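Local coordinates for Tat pathway signal sequence domain protein (Parabacteroides merdae, PDB 4Q9A) that is a putative GDSL-like lipase or acylhydrolase of the SGNH hydrolase clan, and so probably cleaves ester bonds, at residues Gln46-Ala56 with Pro68-Ser76; Phe149-Ile157 with Ala200-Pro210. One frame throughout, in Å; residues are numbered along the deposited sequence.

Interaction 1: Gln46-Ala56 with Pro68-Ser76; sequences QFGSGYVLFTA and PKIYNRGIS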
ATOM      1  N   GLN A  46      10.236  -2.489   8.662  1.00 47.72           N
ATOM      2  CA  GLN A  46       9.483  -2.427   9.909  1.00 46.27           C
ATOM      3  C   GLN A  46       8.106  -3.064   9.737  1.00 51.05           C
ATOM      4  O   GLN A  46       7.717  -3.897  10.559  1.00 51.93           O
ATOM      5  CB  GLN A  46       9.375  -0.963  10.399  1.00 46.62           C
ATOM      6  CG  GLN A  46       8.594  -0.750  11.702  1.00 50.71           C
ATOM      7  CD  GLN A  46       9.145  -1.432  12.948  1.00 62.06           C
ATOM      8  OE1 GLN A  46       8.420  -2.122  13.676  1.00 55.92           O
ATOM      9  NE2 GLN A  46      10.407  -1.200  13.276  1.00 51.02           N
ATOM     10  N   PHE A  47       7.404  -2.698   8.649  1.00 46.25           N
ATOM     11  CA  PHE A  47       6.032  -3.081   8.346  1.00 45.18           C
ATOM     12  C   PHE A  47       5.839  -4.469   7.742  1.00 49.40           C
ATOM     13  O   PHE A  47       4.848  -5.150   8.062  1.00 48.61           O
ATOM     14  CB  PHE A  47       5.426  -2.055   7.367  1.00 46.49           C
ATOM     15  CG  PHE A  47       5.384  -0.632   7.861  1.00 47.32           C
ATOM     16  CD1 PHE A  47       5.122  -0.349   9.199  1.00 49.93           C
ATOM     17  CD2 PHE A  47       5.510   0.433   6.973  1.00 48.89           C
ATOM     18  CE1 PHE A  47       5.081   0.970   9.653  1.00 50.94           C
ATOM     19  CE2 PHE A  47       5.443   1.754   7.423  1.00 51.46           C
ATOM     20  CZ  PHE A  47       5.222   2.014   8.758  1.00 49.79           C
ATOM     21  N   GLY A  48       6.710  -4.840   6.816  1.00 46.22           N
ATOM     22  CA  GLY A  48       6.540  -6.080   6.080  1.00 46.94           C
ATOM     23  C   GLY A  48       5.615  -5.844   4.899  1.00 52.26           C
ATOM     24  O   GLY A  48       5.516  -4.711   4.407  1.00 52.08           O
ATOM     25  N   SER A  49       4.907  -6.892   4.447  1.00 49.14           N
ATOM     26  CA  SER A  49       4.071  -6.773   3.248  1.00 49.10           C
ATOM     27  C   SER A  49       2.565  -6.943   3.483  1.00 54.31           C
ATOM     28  O   SER A  49       1.810  -7.001   2.495  1.00 55.66           O
ATOM     29  CB  SER A  49       4.526  -7.795   2.207  1.00 52.98           C
ATOM     30  OG  SER A  49       5.940  -7.822   2.089  1.00 62.59           O
ATOM     31  N   GLY A  50       2.138  -7.025   4.747  1.00 50.08           N
ATOM     32  CA  GLY A  50       0.730  -7.246   5.090  1.00 49.50           C
ATOM     33  C   GLY A  50      -0.142  -6.016   5.091  1.00 53.26           C
ATOM     34  O   GLY A  50       0.295  -4.931   4.687  1.00 52.40           O
ATOM     35  N   TYR A  51      -1.382  -6.180   5.598  1.00 50.22           N
ATOM     36  CA  TYR A  51      -2.359  -5.092   5.756  1.00 49.00           C
ATOM     37  C   TYR A  51      -1.741  -3.936   6.577  1.00 52.41           C
ATOM     38  O   TYR A  51      -2.139  -2.788   6.392  1.00 53.13           O
ATOM     39  CB  TYR A  51      -3.652  -5.601   6.432  1.00 48.76           C
ATOM     40  CG  TYR A  51      -3.523  -5.851   7.925  1.00 48.39           C
ATOM     41  CD1 TYR A  51      -3.066  -7.073   8.412  1.00 49.86           C
ATOM     42  CD2 TYR A  51      -3.848  -4.857   8.853  1.00 48.40           C
ATOM     43  CE1 TYR A  51      -2.965  -7.313   9.783  1.00 49.28           C
ATOM     44  CE2 TYR A  51      -3.708  -5.073  10.226  1.00 48.14           C
ATOM     45  CZ  TYR A  51      -3.260  -6.302  10.684  1.00 55.07           C
ATOM     46  OH  TYR A  51      -3.123  -6.535  12.032  1.00 60.12           O
ATOM     47  N   VAL A  52      -0.773  -4.250   7.478  1.00 46.43           N
ATOM     48  CA  VAL A  52      -0.112  -3.254   8.327  1.00 45.18           C
ATOM     49  C   VAL A  52       0.589  -2.211   7.443  1.00 46.96           C
ATOM     50  O   VAL A  52       0.428  -1.013   7.678  1.00 45.37           O
ATOM     51  CB  VAL A  52       0.855  -3.919   9.333  1.00 48.45           C
ATOM     52  CG1 VAL A  52       1.673  -2.882  10.084  1.00 47.10           C
ATOM     53  CG2 VAL A  52       0.093  -4.807  10.303  1.00 48.64           C
ATOM     54  N   LEU A  53       1.298  -2.667   6.397  1.00 42.51           N
ATOM     55  CA  LEU A  53       1.977  -1.782   5.460  1.00 41.88           C
ATOM     56  C   LEU A  53       0.964  -0.789   4.832  1.00 45.44           C
ATOM     57  O   LEU A  53       1.177   0.421   4.885  1.00 45.38           O
ATOM     58  CB  LEU A  53       2.702  -2.624   4.380  1.00 42.10           C
ATOM     59  CG  LEU A  53       3.073  -1.956   3.051  1.00 46.85           C
ATOM     60  CD1 LEU A  53       4.104  -0.852   3.252  1.00 47.38           C
ATOM     61  CD2 LEU A  53       3.588  -2.981   2.062  1.00 47.58           C
ATOM     62  N   PHE A  54      -0.156  -1.313   4.307  1.00 41.24           N
ATOM     63  CA  PHE A  54      -1.187  -0.555   3.611  1.00 40.74           C
ATOM     64  C   PHE A  54      -1.965   0.388   4.524  1.00 44.28           C
ATOM     65  O   PHE A  54      -2.398   1.439   4.055  1.00 45.92           O
ATOM     66  CB  PHE A  54      -2.103  -1.508   2.853  1.00 42.66           C
ATOM     67  CG  PHE A  54      -1.306  -2.223   1.787  1.00 44.65           C
ATOM     68  CD1 PHE A  54      -0.887  -1.551   0.638  1.00 49.52           C
ATOM     69  CD2 PHE A  54      -0.890  -3.538   1.973  1.00 46.62           C
ATOM     70  CE1 PHE A  54      -0.085  -2.189  -0.320  1.00 51.28           C
ATOM     71  CE2 PHE A  54      -0.106  -4.185   1.011  1.00 50.40           C
ATOM     72  CZ  PHE A  54       0.289  -3.505  -0.134  1.00 49.84           C
ATOM     73  N   THR A  55      -2.092   0.043   5.809  1.00 38.71           N
ATOM     74  CA  THR A  55      -2.745   0.860   6.831  1.00 38.10           C
ATOM     75  C   THR A  55      -1.791   1.984   7.239  1.00 43.32           C
ATOM     76  O   THR A  55      -2.200   3.139   7.356  1.00 44.00           O
ATOM     77  CB  THR A  55      -3.116  -0.013   8.046  1.00 43.69           C
ATOM     78  OG1 THR A  55      -3.595  -1.283   7.605  1.00 37.88           O
ATOM     79  CG2 THR A  55      -4.132   0.648   8.958  1.00 45.06           C
ATOM     80  N   ALA A  56      -0.511   1.622   7.470  1.00 39.04           N
ATOM     81  CA  ALA A  56       0.550   2.528   7.886  1.00 37.11           C
ATOM     82  C   ALA A  56       0.732   3.671   6.888  1.00 43.71           C
ATOM     83  O   ALA A  56       0.705   4.840   7.284  1.00 44.72           O
ATOM     84  CB  ALA A  56       1.842   1.764   8.057  1.00 36.41           C
ATOM     85  N   PRO A  68       3.354  10.536  12.513  1.00 43.80           N
ATOM     86  CA  PRO A  68       3.254   9.390  13.426  1.00 43.05           C
ATOM     87  C   PRO A  68       4.412   8.399  13.281  1.00 46.04           C
ATOM     88  O   PRO A  68       5.006   8.277  12.198  1.00 46.05           O
ATOM     89  CB  PRO A  68       1.922   8.745  13.029  1.00 44.46           C
ATOM     90  CG  PRO A  68       1.682   9.142  11.650  1.00 48.33           C
ATOM     91  CD  PRO A  68       2.348  10.453  11.431  1.00 44.83           C
ATOM     92  N   LYS A  69       4.749   7.728  14.388  1.00 40.71           N
ATOM     93  CA  LYS A  69       5.801   6.713  14.409  1.00 40.27           C
ATOM     94  C   LYS A  69       5.084   5.376  14.495  1.00 43.53           C
ATOM     95  O   LYS A  69       4.466   5.076  15.527  1.00 42.74           O
ATOM     96  CB  LYS A  69       6.804   6.930  15.575  1.00 41.83           C
ATOM     97  CG  LYS A  69       7.195   8.392  15.874  1.00 36.67           C
ATOM     98  CD  LYS A  69       8.544   8.467  16.598  1.00 44.93           C
ATOM     99  CE  LYS A  69       8.652   9.661  17.499  1.00 60.90           C
ATOM    100  NZ  LYS A  69       9.932   9.678  18.240  1.00 59.11           N
ATOM    101  N   ILE A  70       5.080   4.617  13.377  1.00 39.32           N
ATOM    102  CA  ILE A  70       4.346   3.352  13.259  1.00 38.45           C
ATOM    103  C   ILE A  70       5.295   2.141  13.329  1.00 43.94           C
ATOM    104  O   ILE A  70       6.338   2.102  12.663  1.00 45.26           O
ATOM    105  CB  ILE A  70       3.450   3.335  11.987  1.00 40.83           C
ATOM    106  CG1 ILE A  70       2.625   4.653  11.880  1.00 40.69           C
ATOM    107  CG2 ILE A  70       2.507   2.122  12.003  1.00 40.67           C
ATOM    108  CD1 ILE A  70       1.934   4.906  10.586  1.00 37.61           C
ATOM    109  N   TYR A  71       4.914   1.161  14.167  1.00 39.81           N
ATOM    110  CA  TYR A  71       5.669  -0.064  14.439  1.00 39.42           C
ATOM    111  C   TYR A  71       4.799  -1.303  14.257  1.00 41.65           C
ATOM    112  O   TYR A  71       3.579  -1.221  14.417  1.00 39.89           O
ATOM    113  CB  TYR A  71       6.230  -0.028  15.883  1.00 39.81           C
ATOM    114  CG  TYR A  71       7.296   1.022  16.078  1.00 40.82           C
ATOM    115  CD1 TYR A  71       8.623   0.764  15.754  1.00 42.32           C
ATOM    116  CD2 TYR A  71       6.980   2.276  16.588  1.00 41.93           C
ATOM    117  CE1 TYR A  71       9.610   1.728  15.928  1.00 42.02           C
ATOM    118  CE2 TYR A  71       7.961   3.253  16.765  1.00 43.23           C
ATOM    119  CZ  TYR A  71       9.277   2.970  16.438  1.00 50.46           C
ATOM    120  OH  TYR A  71      10.268   3.906  16.577  1.00 53.28           O
ATOM    121  N   ASN A  72       5.442  -2.451  13.947  1.00 37.67           N
ATOM    122  CA  ASN A  72       4.805  -3.762  13.791  1.00 37.39           C
ATOM    123  C   ASN A  72       5.550  -4.769  14.662  1.00 43.31           C
ATOM    124  O   ASN A  72       6.777  -4.886  14.552  1.00 43.98           O
ATOM    125  CB  ASN A  72       4.796  -4.202  12.312  1.00 34.07           C
ATOM    126  CG  ASN A  72       4.099  -5.518  11.975  1.00 55.41           C
ATOM    127  OD1 ASN A  72       3.685  -6.316  12.834  1.00 44.78           O
ATOM    128  ND2 ASN A  72       4.003  -5.804  10.682  1.00 51.78           N
ATOM    129  N   ARG A  73       4.828  -5.480  15.549  1.00 39.88           N
ATOM    130  CA  ARG A  73       5.481  -6.486  16.391  1.00 39.84           C
ATOM    131  C   ARG A  73       4.834  -7.893  16.259  1.00 44.07           C
ATOM    132  O   ARG A  73       5.206  -8.809  17.008  1.00 43.86           O
ATOM    133  CB  ARG A  73       5.564  -6.037  17.858  1.00 36.49           C
ATOM    134  CG  ARG A  73       6.683  -5.021  18.112  1.00 46.30           C
ATOM    135  CD  ARG A  73       8.083  -5.491  17.711  1.00 49.97           C
ATOM    136  NE  ARG A  73       8.718  -4.591  16.743  1.00 50.19           N
ATOM    137  CZ  ARG A  73       9.902  -4.807  16.172  1.00 64.35           C
ATOM    138  NH1 ARG A  73      10.593  -5.908  16.451  1.00 52.71           N
ATOM    139  NH2 ARG A  73      10.387  -3.942  15.293  1.00 49.72           N
ATOM    140  N   GLY A  74       3.945  -8.058  15.269  1.00 39.84           N
ATOM    141  CA  GLY A  74       3.283  -9.325  15.005  1.00 40.32           C
ATOM    142  C   GLY A  74       4.262 -10.451  14.734  1.00 47.21           C
ATOM    143  O   GLY A  74       5.334 -10.226  14.157  1.00 48.07           O
ATOM    144  N   ILE A  75       3.927 -11.664  15.215  1.00 44.40           N
ATOM    145  CA  ILE A  75       4.729 -12.882  15.032  1.00 45.36           C
ATOM    146  C   ILE A  75       3.801 -14.011  14.570  1.00 51.23           C
ATOM    147  O   ILE A  75       2.813 -14.316  15.229  1.00 50.68           O
ATOM    148  CB  ILE A  75       5.533 -13.275  16.326  1.00 48.95           C
ATOM    149  CG1 ILE A  75       6.597 -12.219  16.741  1.00 49.05           C
ATOM    150  CG2 ILE A  75       6.098 -14.713  16.291  1.00 49.58           C
ATOM    151  CD1 ILE A  75       7.784 -11.985  15.824  1.00 55.41           C
ATOM    152  N   SER A  76       4.138 -14.637  13.444  1.00 50.43           N
ATOM    153  CA  SER A  76       3.401 -15.776  12.891  1.00 51.03           C
ATOM    154  C   SER A  76       3.289 -16.937  13.896  1.00 56.32           C
ATOM    155  O   SER A  76       4.163 -17.139  14.757  1.00 55.70           O
ATOM    156  CB  SER A  76       4.055 -16.263  11.611  1.00 52.50           C
ATOM    157  OG  SER A  76       5.451 -16.088  11.761  1.00 60.49           O
TER

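Interaction 2: Phe149-Ile157 with Ala200-Pro210; sequences FTLRDGAAI and ARYWSNDGVHP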
ATOM      1  N   PHE A 149     -10.966 -13.603  11.293  1.00 52.40           N
ATOM      2  CA  PHE A 149     -11.814 -13.934  10.142  1.00 53.21           C
ATOM      3  C   PHE A 149     -11.328 -15.114   9.302  1.00 58.02           C
ATOM      4  O   PHE A 149     -10.175 -15.532   9.417  1.00 58.55           O
ATOM      5  CB  PHE A 149     -11.870 -12.695   9.205  1.00 54.77           C
ATOM      6  CG  PHE A 149     -10.495 -12.251   8.730  1.00 55.37           C
ATOM      7  CD1 PHE A 149      -9.915 -12.813   7.597  1.00 58.51           C
ATOM      8  CD2 PHE A 149      -9.749 -11.333   9.463  1.00 56.09           C
ATOM      9  CE1 PHE A 149      -8.614 -12.469   7.212  1.00 58.74           C
ATOM     10  CE2 PHE A 149      -8.459 -10.979   9.069  1.00 58.05           C
ATOM     11  CZ  PHE A 149      -7.900 -11.547   7.943  1.00 56.62           C
ATOM     12  N   THR A 150     -12.183 -15.551   8.351  1.00 54.54           N
ATOM     13  CA  THR A 150     -11.913 -16.597   7.355  1.00 54.07           C
ATOM     14  C   THR A 150     -12.740 -16.396   6.084  1.00 58.69           C
ATOM     15  O   THR A 150     -13.884 -15.923   6.140  1.00 59.18           O
ATOM     16  CB  THR A 150     -12.212 -18.020   7.869  1.00 55.42           C
ATOM     17  OG1 THR A 150     -13.604 -18.113   8.195  1.00 56.45           O
ATOM     18  CG2 THR A 150     -11.313 -18.466   9.027  1.00 51.32           C
ATOM     19  N   LEU A 151     -12.180 -16.841   4.952  1.00 54.08           N
ATOM     20  CA  LEU A 151     -12.829 -16.897   3.657  1.00 53.58           C
ATOM     21  C   LEU A 151     -13.097 -18.412   3.396  1.00 58.56           C
ATOM     22  O   LEU A 151     -12.157 -19.198   3.253  1.00 57.53           O
ATOM     23  CB  LEU A 151     -11.964 -16.197   2.601  1.00 53.03           C
ATOM     24  CG  LEU A 151     -11.886 -14.646   2.725  1.00 56.70           C
ATOM     25  CD1 LEU A 151     -10.678 -14.188   3.594  1.00 55.38           C
ATOM     26  CD2 LEU A 151     -11.820 -13.991   1.351  1.00 56.80           C
ATOM     27  N   ARG A 152     -14.384 -18.820   3.488  1.00 56.90           N
ATOM     28  CA  ARG A 152     -14.883 -20.194   3.401  1.00 59.07           C
ATOM     29  C   ARG A 152     -14.347 -20.993   2.200  1.00 68.11           C
ATOM     30  O   ARG A 152     -14.101 -22.212   2.322  1.00 69.30           O
ATOM     31  CB  ARG A 152     -16.414 -20.204   3.368  1.00 58.86           C
ATOM     32  CG  ARG A 152     -17.055 -19.885   4.709  1.00 64.79           C
ATOM     33  CD  ARG A 152     -18.499 -20.345   4.802  1.00 79.15           C
ATOM     34  NE  ARG A 152     -19.081 -20.047   6.116  1.00 89.12           N
ATOM     35  CZ  ARG A 152     -20.012 -20.785   6.713  1.00111.48           C
ATOM     36  NH1 ARG A 152     -20.479 -21.883   6.126  1.00104.56           N
ATOM     37  NH2 ARG A 152     -20.479 -20.438   7.907  1.00100.94           N
ATOM     38  N   ASP A 153     -14.181 -20.320   1.040  1.00 66.02           N
ATOM     39  CA  ASP A 153     -13.666 -20.987  -0.155  1.00 67.44           C
ATOM     40  C   ASP A 153     -12.140 -20.825  -0.296  1.00 71.76           C
ATOM     41  O   ASP A 153     -11.599 -20.882  -1.404  1.00 72.22           O
ATOM     42  CB  ASP A 153     -14.394 -20.526  -1.428  1.00 70.40           C
ATOM     43  CG  ASP A 153     -14.484 -21.592  -2.527  1.00 81.74           C
ATOM     44  OD1 ASP A 153     -14.249 -22.799  -2.223  1.00 81.66           O
ATOM     45  OD2 ASP A 153     -14.816 -21.229  -3.685  1.00 89.03           O
ATOM     46  N   GLY A 154     -11.456 -20.696   0.837  1.00 68.08           N
ATOM     47  CA  GLY A 154      -9.999 -20.638   0.884  1.00 67.05           C
ATOM     48  C   GLY A 154      -9.467 -22.055   0.861  1.00 71.09           C
ATOM     49  O   GLY A 154     -10.217 -23.001   1.144  1.00 72.17           O
ATOM     50  N   ALA A 155      -8.177 -22.215   0.526  1.00 66.24           N
ATOM     51  CA  ALA A 155      -7.514 -23.518   0.431  1.00 66.89           C
ATOM     52  C   ALA A 155      -7.436 -24.284   1.763  1.00 70.40           C
ATOM     53  O   ALA A 155      -7.588 -25.503   1.749  1.00 71.37           O
ATOM     54  CB  ALA A 155      -6.110 -23.351  -0.129  1.00 67.56           C
ATOM     55  N   ALA A 156      -7.197 -23.586   2.891  1.00 65.58           N
ATOM     56  CA  ALA A 156      -6.993 -24.171   4.224  1.00 65.34           C
ATOM     57  C   ALA A 156      -8.270 -24.429   5.033  1.00 68.13           C
ATOM     58  O   ALA A 156      -8.198 -25.090   6.082  1.00 68.31           O
ATOM     59  CB  ALA A 156      -6.085 -23.267   5.031  1.00 64.91           C
ATOM     60  N   ILE A 157      -9.424 -23.923   4.572  1.00 63.24           N
ATOM     61  CA  ILE A 157     -10.663 -24.070   5.329  1.00 62.69           C
ATOM     62  C   ILE A 157     -11.519 -25.246   4.822  1.00 68.32           C
ATOM     63  O   ILE A 157     -11.803 -25.374   3.620  1.00 70.40           O
ATOM     64  CB  ILE A 157     -11.448 -22.720   5.378  1.00 63.90           C
ATOM     65  CG1 ILE A 157     -10.871 -21.804   6.464  1.00 62.08           C
ATOM     66  CG2 ILE A 157     -12.923 -22.909   5.653  1.00 65.55           C
ATOM     67  CD1 ILE A 157      -9.836 -20.865   6.003  1.00 63.63           C
ATOM     68  N   ALA A 200     -13.235 -15.768  -3.280  1.00 51.63           N
ATOM     69  CA  ALA A 200     -12.433 -15.778  -2.056  1.00 49.76           C
ATOM     70  C   ALA A 200     -10.933 -15.873  -2.312  1.00 55.22           C
ATOM     71  O   ALA A 200     -10.168 -15.144  -1.680  1.00 55.97           O
ATOM     72  CB  ALA A 200     -12.860 -16.941  -1.188  1.00 50.70           C
ATOM     73  N   ARG A 201     -10.506 -16.727  -3.256  1.00 52.62           N
ATOM     74  CA  ARG A 201      -9.085 -16.956  -3.521  1.00 51.98           C
ATOM     75  C   ARG A 201      -8.384 -15.785  -4.245  1.00 54.58           C
ATOM     76  O   ARG A 201      -7.155 -15.788  -4.367  1.00 54.00           O
ATOM     77  CB  ARG A 201      -8.871 -18.299  -4.209  1.00 51.64           C
ATOM     78  CG  ARG A 201      -9.131 -19.400  -3.192  1.00 54.88           C
ATOM     79  CD  ARG A 201      -8.640 -20.749  -3.601  1.00 59.12           C
ATOM     80  NE  ARG A 201      -9.542 -21.768  -3.074  1.00 63.62           N
ATOM     81  CZ  ARG A 201      -9.274 -23.065  -3.060  1.00 72.91           C
ATOM     82  NH1 ARG A 201      -8.106 -23.513  -3.505  1.00 54.34           N
ATOM     83  NH2 ARG A 201     -10.164 -23.926  -2.584  1.00 58.25           N
ATOM     84  N   TYR A 202      -9.154 -14.763  -4.642  1.00 50.62           N
ATOM     85  CA  TYR A 202      -8.648 -13.506  -5.174  1.00 49.80           C
ATOM     86  C   TYR A 202      -8.172 -12.666  -3.978  1.00 53.49           C
ATOM     87  O   TYR A 202      -7.109 -12.040  -4.033  1.00 53.67           O
ATOM     88  CB  TYR A 202      -9.747 -12.783  -5.990  1.00 51.34           C
ATOM     89  CG  TYR A 202      -9.366 -11.401  -6.472  1.00 53.23           C
ATOM     90  CD1 TYR A 202      -8.593 -11.230  -7.616  1.00 56.09           C
ATOM     91  CD2 TYR A 202      -9.796 -10.262  -5.800  1.00 53.46           C
ATOM     92  CE1 TYR A 202      -8.243  -9.960  -8.071  1.00 56.47           C
ATOM     93  CE2 TYR A 202      -9.467  -8.987  -6.256  1.00 54.06           C
ATOM     94  CZ  TYR A 202      -8.676  -8.841  -7.384  1.00 59.85           C
ATOM     95  OH  TYR A 202      -8.313  -7.602  -7.845  1.00 57.49           O
ATOM     96  N   TRP A 203      -8.952 -12.697  -2.888  1.00 49.44           N
ATOM     97  CA  TRP A 203      -8.711 -11.941  -1.668  1.00 48.90           C
ATOM     98  C   TRP A 203      -7.692 -12.610  -0.777  1.00 53.61           C
ATOM     99  O   TRP A 203      -6.882 -11.919  -0.164  1.00 53.68           O
ATOM    100  CB  TRP A 203     -10.030 -11.762  -0.901  1.00 48.15           C
ATOM    101  CG  TRP A 203     -11.107 -11.109  -1.712  1.00 50.06           C
ATOM    102  CD1 TRP A 203     -12.117 -11.727  -2.385  1.00 54.09           C
ATOM    103  CD2 TRP A 203     -11.213  -9.716  -2.017  1.00 50.15           C
ATOM    104  NE1 TRP A 203     -12.883 -10.794  -3.048  1.00 54.38           N
ATOM    105  CE2 TRP A 203     -12.340  -9.552  -2.854  1.00 54.99           C
ATOM    106  CE3 TRP A 203     -10.456  -8.578  -1.670  1.00 50.79           C
ATOM    107  CZ2 TRP A 203     -12.743  -8.297  -3.332  1.00 54.39           C
ATOM    108  CZ3 TRP A 203     -10.860  -7.333  -2.149  1.00 52.33           C
ATOM    109  CH2 TRP A 203     -11.994  -7.203  -2.963  1.00 53.86           C
ATOM    110  N   SER A 204      -7.764 -13.949  -0.671  1.00 50.92           N
ATOM    111  CA  SER A 204      -6.905 -14.795   0.167  1.00 50.61           C
ATOM    112  C   SER A 204      -6.924 -16.190  -0.382  1.00 56.08           C
ATOM    113  O   SER A 204      -7.999 -16.786  -0.467  1.00 56.40           O
ATOM    114  CB  SER A 204      -7.386 -14.800   1.617  1.00 53.05           C
ATOM    115  OG  SER A 204      -6.989 -16.005   2.254  1.00 59.64           O
ATOM    116  N   ASN A 205      -5.750 -16.733  -0.727  1.00 53.44           N
ATOM    117  CA  ASN A 205      -5.689 -18.062  -1.321  1.00 54.49           C
ATOM    118  C   ASN A 205      -6.011 -19.190  -0.314  1.00 58.53           C
ATOM    119  O   ASN A 205      -6.749 -20.102  -0.685  1.00 58.61           O
ATOM    120  CB  ASN A 205      -4.352 -18.304  -2.002  1.00 51.92           C
ATOM    121  CG  ASN A 205      -4.325 -19.607  -2.767  1.00 61.50           C
ATOM    122  OD1 ASN A 205      -3.874 -20.624  -2.245  1.00 57.76           O
ATOM    123  ND2 ASN A 205      -4.867 -19.626  -3.987  1.00 45.09           N
ATOM    124  N   ASP A 206      -5.505 -19.111   0.943  1.00 54.02           N
ATOM    125  CA  ASP A 206      -5.759 -20.155   1.949  1.00 54.17           C
ATOM    126  C   ASP A 206      -7.028 -19.900   2.800  1.00 58.14           C
ATOM    127  O   ASP A 206      -7.501 -20.823   3.481  1.00 57.20           O
ATOM    128  CB  ASP A 206      -4.549 -20.365   2.868  1.00 55.36           C
ATOM    129  CG  ASP A 206      -3.964 -19.114   3.497  1.00 63.23           C
ATOM    130  OD1 ASP A 206      -4.742 -18.239   3.920  1.00 60.07           O
ATOM    131  OD2 ASP A 206      -2.732 -19.047   3.630  1.00 73.92           O
ATOM    132  N   GLY A 207      -7.562 -18.675   2.744  1.00 54.50           N
ATOM    133  CA  GLY A 207      -8.749 -18.278   3.501  1.00 54.00           C
ATOM    134  C   GLY A 207      -8.435 -17.764   4.896  1.00 55.53           C
ATOM    135  O   GLY A 207      -9.338 -17.372   5.631  1.00 54.31           O
ATOM    136  N   VAL A 208      -7.144 -17.769   5.268  1.00 51.07           N
ATOM    137  CA  VAL A 208      -6.624 -17.328   6.565  1.00 49.49           C
ATOM    138  C   VAL A 208      -5.803 -16.055   6.371  1.00 53.00           C
ATOM    139  O   VAL A 208      -6.084 -15.044   7.011  1.00 52.37           O
ATOM    140  CB  VAL A 208      -5.765 -18.447   7.220  1.00 52.63           C
ATOM    141  CG1 VAL A 208      -5.031 -17.943   8.456  1.00 51.46           C
ATOM    142  CG2 VAL A 208      -6.605 -19.668   7.555  1.00 53.29           C
ATOM    143  N   HIS A 209      -4.759 -16.144   5.513  1.00 48.69           N
ATOM    144  CA  HIS A 209      -3.814 -15.089   5.198  1.00 47.04           C
ATOM    145  C   HIS A 209      -4.277 -14.353   3.940  1.00 51.60           C
ATOM    146  O   HIS A 209      -4.383 -14.968   2.867  1.00 51.64           O
ATOM    147  CB  HIS A 209      -2.374 -15.650   5.017  1.00 47.56           C
ATOM    148  CG  HIS A 209      -1.907 -16.566   6.112  1.00 51.29           C
ATOM    149  ND1 HIS A 209      -2.145 -17.934   6.061  1.00 54.08           N
ATOM    150  CD2 HIS A 209      -1.240 -16.283   7.266  1.00 52.57           C
ATOM    151  CE1 HIS A 209      -1.626 -18.434   7.179  1.00 53.60           C
ATOM    152  NE2 HIS A 209      -1.081 -17.479   7.942  1.00 52.95           N
ATOM    153  N   PRO A 210      -4.515 -13.024   4.056  1.00 48.25           N
ATOM    154  CA  PRO A 210      -4.942 -12.245   2.886  1.00 48.32           C
ATOM    155  C   PRO A 210      -3.813 -11.933   1.907  1.00 53.02           C
ATOM    156  O   PRO A 210      -2.674 -11.685   2.315  1.00 53.11           O
ATOM    157  CB  PRO A 210      -5.452 -10.943   3.506  1.00 49.25           C
ATOM    158  CG  PRO A 210      -4.676 -10.796   4.750  1.00 53.08           C
ATOM    159  CD  PRO A 210      -4.418 -12.173   5.261  1.00 49.13           C
TER

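Interaction 1: Gln46-Ala56 with Pro68-Ser76
Gln46 and Asn72 carry the polar half of this buried contact within the beta-alpha-beta crossover that joins strand 21-26, through helix 51-62, to edge strand 69-72 of the parallel sheet in this SGNH-type fold. Gln46 OE1 accepts twice. Asn72 N donates to Gln46 OE1 over 3.0 Å, almost straight (174°) and on a lone pair, while Arg73 NH2, 3.1 Å from the same Gln46 OE1, comes in tilted from the carbonyl plane. With CG anti to the backbone N (chi1 180°) and a bend at chi2, the amide of Gln46 is brought up to the strand; its NE2 is held by Arg40 O, and Arg73 NH2 also reaches Ser38 O. The amide of Asn72 works at both ends: ND2 donates to Phe47 O at 2.8 Å, from above that carbonyl plane and off its lone pairs, and also to Thr30 O, while OD1 closes an Asx turn with Gly74 N. The apolar half centres on Ile70, which crosses Phe47 at about a right angle, its CG2 3.7 Å from Phe47 CE1. Ala56 also touches Ile70 CG2 and lies over a face of the Phe47 ring near its rim. At the outer flank, Tyr71 turns its ring edge to the Gln46 amide, Tyr71 CD1 to Gln46 OE1 3.6 Å, the two planes 79° apart.

Interaction 2: Phe149-Ile157 with Ala200-Pro210
Gly154 and Gly207 meet backbone to backbone, their CA atoms 3.7 Å apart, where a CB on either would clash with the other segment. This is the tight centre: Leu151 N donates to Gly207 O (3.0 Å), then Ala155 N to Asn205 O and Ala156 N to Asp206 O, both 2.8 Å, so three bonds clasp the two loops. Leu151, pointing inward from the start of a type I turn, sets CD2 3.6 Å from Trp203 CB and lays CB against Ala200. The solvent side is looser. There Arg201 reaches across to give NE to Asp153 O at 2.8 Å, one face of its guanidinium over Ala155 N, whereas the Asp153 carboxylate stays beyond salt-bridge distance. Asp206 lies in an Asp-x-x-His sequence characteristic of SGNH hydrolases. Its OD1 takes the backbone N of both Val208 and His209, and Asp206 OD2 takes His209 ND1 at 2.7 Å. Putting an alanine at Asp206 would probably leave those two amides without their acceptor and the imidazole freer to turn. The clasp thus probably steadies the loop that carries a His-carboxylate pair, whose far nitrogen, NE2, bonds the phosphate of phosphoserine Ser28, consistent with a place in the active site.

In the fold
From the N terminus, strand 21-26 leads to interaction 1, which closes a short connection of 11 residues, the rest of helix 51-62 and the turn into edge strand 69-72. The chain then adds strands 98-102 and 142-146 before interaction 2 opens. That contact closes a 42-residue excursion through helices 159-162 and 167-179, strand 183-185 and helix 187-194. The two are in series, neither nested nor crossed, their centres about 21 Å apart. Interaction 1 ties helices 44-47 and 51-62 to the 69-72 edge of the sheet; interaction 2 joins the loop after strand 142-146 to the one before helix 212-226. Helix 212-226 links them: Met218 touches Tyr51, Phe149 and Pro210. Both contacts also touch the second subunit.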